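Local structure of agmatinase (Deinococcus radiodurans, 1WOH) at residues G119-S124 with D271-A276. The protein probably hydrolyses agmatine to putrescine and urea, as a manganese-dependent member of the arginase family with two metal ions per subunit. Sequence-based numbering, arbitrary orientation.
Sequences GDHSVS and DLVELA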
loop_
_atom_site.group_PDB
_atom_site.type_symbol
_atom_site.label_atom_id
_atom_site.label_comp_id
_atom_site.label_asym_id
_atom_site.label_seq_id
_atom_site.Cartn_x
_atom_site.Cartn_y
_atom_site.Cartn_z
ATOM N N GLY A 119 2.174 21.555 -2.344
ATOM C CA GLY A 119 2.077 22.512 -1.253
ATOM C C GLY A 119 0.672 22.602 -0.686
ATOM O O GLY A 119 -0.294 22.452 -1.433
ATOM N N ASP A 120 0.537 22.830 0.623
ATOM C CA ASP A 120 -0.796 22.947 1.198
ATOM C C ASP A 120 -1.346 24.294 0.761
ATOM O O ASP A 120 -0.614 25.116 0.221
ATOM C CB ASP A 120 -0.787 22.799 2.734
ATOM C CG ASP A 120 -0.061 23.926 3.449
ATOM O OD1 ASP A 120 -0.367 25.114 3.187
ATOM O OD2 ASP A 120 0.807 23.612 4.295
ATOM N N HIS A 121 -2.631 24.529 0.981
ATOM C CA HIS A 121 -3.222 25.777 0.513
ATOM C C HIS A 121 -2.657 27.075 1.083
ATOM O O HIS A 121 -2.827 28.148 0.490
ATOM C CB HIS A 121 -4.740 25.749 0.701
ATOM C CG HIS A 121 -5.479 26.470 -0.383
ATOM N ND1 HIS A 121 -6.784 26.182 -0.720
ATOM C CD2 HIS A 121 -5.072 27.435 -1.243
ATOM C CE1 HIS A 121 -7.147 26.934 -1.746
ATOM N NE2 HIS A 121 -6.126 27.701 -2.084
ATOM N N SER A 122 -1.971 26.997 2.216
ATOM C CA SER A 122 -1.421 28.208 2.802
ATOM C C SER A 122 -0.441 28.899 1.854
ATOM O O SER A 122 -0.193 30.097 1.987
ATOM C CB SER A 122 -0.717 27.902 4.127
ATOM O OG SER A 122 0.626 27.493 3.917
ATOM N N VAL A 123 0.110 28.160 0.892
ATOM C CA VAL A 123 1.063 28.765 -0.036
ATOM C C VAL A 123 0.428 29.821 -0.951
ATOM O O VAL A 123 1.137 30.665 -1.507
ATOM C CB VAL A 123 1.773 27.696 -0.910
ATOM C CG1 VAL A 123 2.469 26.672 -0.018
ATOM C CG2 VAL A 123 0.775 27.028 -1.844
ATOM N N SER A 124 -0.894 29.782 -1.106
ATOM C CA SER A 124 -1.582 30.751 -1.963
ATOM C C SER A 124 -1.389 32.180 -1.461
ATOM O O SER A 124 -1.393 33.121 -2.251
ATOM C CB SER A 124 -3.081 30.453 -2.039
ATOM O OG SER A 124 -3.325 29.196 -2.641
ATOM N N ASP A 271 -2.537 28.305 -9.364
ATOM C CA ASP A 271 -1.856 27.446 -8.410
ATOM C C ASP A 271 -2.665 26.167 -8.283
ATOM O O ASP A 271 -3.881 26.160 -8.483
ATOM C CB ASP A 271 -1.590 28.130 -7.038
ATOM C CG ASP A 271 -2.847 28.391 -6.204
ATOM O OD1 ASP A 271 -3.799 27.582 -6.214
ATOM O OD2 ASP A 271 -2.855 29.417 -5.481
ATOM N N LEU A 272 -1.965 25.070 -8.025
ATOM C CA LEU A 272 -2.577 23.749 -7.888
ATOM C C LEU A 272 -2.095 23.290 -6.526
ATOM O O LEU A 272 -0.909 22.986 -6.355
ATOM C CB LEU A 272 -2.053 22.831 -8.999
ATOM C CG LEU A 272 -2.724 21.466 -9.223
ATOM C CD1 LEU A 272 -2.463 20.547 -8.039
ATOM C CD2 LEU A 272 -4.215 21.662 -9.424
ATOM N N VAL A 273 -3.010 23.245 -5.560
ATOM C CA VAL A 273 -2.646 22.903 -4.188
ATOM C C VAL A 273 -3.383 21.744 -3.514
ATOM O O VAL A 273 -4.403 21.261 -3.999
ATOM C CB VAL A 273 -2.812 24.147 -3.269
ATOM C CG1 VAL A 273 -1.997 25.316 -3.808
ATOM C CG2 VAL A 273 -4.282 24.542 -3.181
ATOM N N GLU A 274 -2.819 21.312 -2.387
ATOM C CA GLU A 274 -3.367 20.250 -1.541
ATOM C C GLU A 274 -3.352 18.820 -2.084
ATOM O O GLU A 274 -4.011 17.936 -1.543
ATOM C CB GLU A 274 -4.787 20.633 -1.109
ATOM C CG GLU A 274 -4.859 21.864 -0.187
ATOM C CD GLU A 274 -4.487 21.568 1.263
ATOM O OE1 GLU A 274 -4.599 20.399 1.683
ATOM O OE2 GLU A 274 -4.101 22.514 1.994
ATOM N N LEU A 275 -2.609 18.580 -3.154
ATOM C CA LEU A 275 -2.513 17.224 -3.684
ATOM C C LEU A 275 -1.604 16.449 -2.718
ATOM O O LEU A 275 -0.544 16.949 -2.340
ATOM C CB LEU A 275 -1.856 17.250 -5.069
ATOM C CG LEU A 275 -2.076 16.149 -6.114
ATOM C CD1 LEU A 275 -0.801 16.016 -6.949
ATOM C CD2 LEU A 275 -2.433 14.832 -5.478
ATOM N N ALA A 276 -2.021 15.249 -2.311
ATOM C CA ALA A 276 -1.224 14.402 -1.419
ATOM C C ALA A 276 -1.047 13.065 -2.133
ATOM O O ALA A 276 -1.871 12.165 -1.986
ATOM C CB ALA A 276 -1.941 14.185 -0.091
#
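Glu-274 grips the 119-124 loop through both backbone and side chain. Its amide N donates to Gly-119 O at 2.9 Å, while its carboxylate accepts from the backbone of His-121, with 2.7 Å between His-121 N and Glu-274 OE2. With CG beside its own backbone N (chi1 -66°) and the chain bent again at chi2, the carboxylate folds back over the loop; the donor meets OE2 on its anti side, 29° out of plane. Asn-159 ND2 gives OE2 a second donor. With an alanine here, His-121 N and Asn-159 ND2 would probably lose the acceptor they share, and the loop its side-chain tie to the strand end.

Gly-119, at phi 93° and after a cis peptide bond, suits a turn where a side chain would crowd Val-123 CG1. Next to it, Asp-120 OD1 accepts from Ser-122 N, which makes an Asx turn, and also from Ser-122 OG on its syn lone pair, and OD2 is satisfied by Ala-41 N.

Val-273 makes the apolar part of the contact: CG2 sits over the centre of the His-121 ring, 3.6 Å from its centroid, in a CH-pi contact, and CG1 meets Val-123 CG2 at 3.8 Å. A branched side chain serves both neighbours at once. Two residues earlier on the strand, Asp-271 divides its oxygens between Tyr-225 OH at OD2 and Ser-227 OG at OD1; Ser-227 OG also bonds His-121 NE2, linking strand end to ring.

His-121 is a manganese ligand in this protein, beside Asp-143 and Asp-147, although this chain holds no metal. Strand-end loops gathered around aspartates and two histidines at the carboxyl edge of a parallel sheet form the binuclear manganese site of the arginase (ureohydrolase) fold.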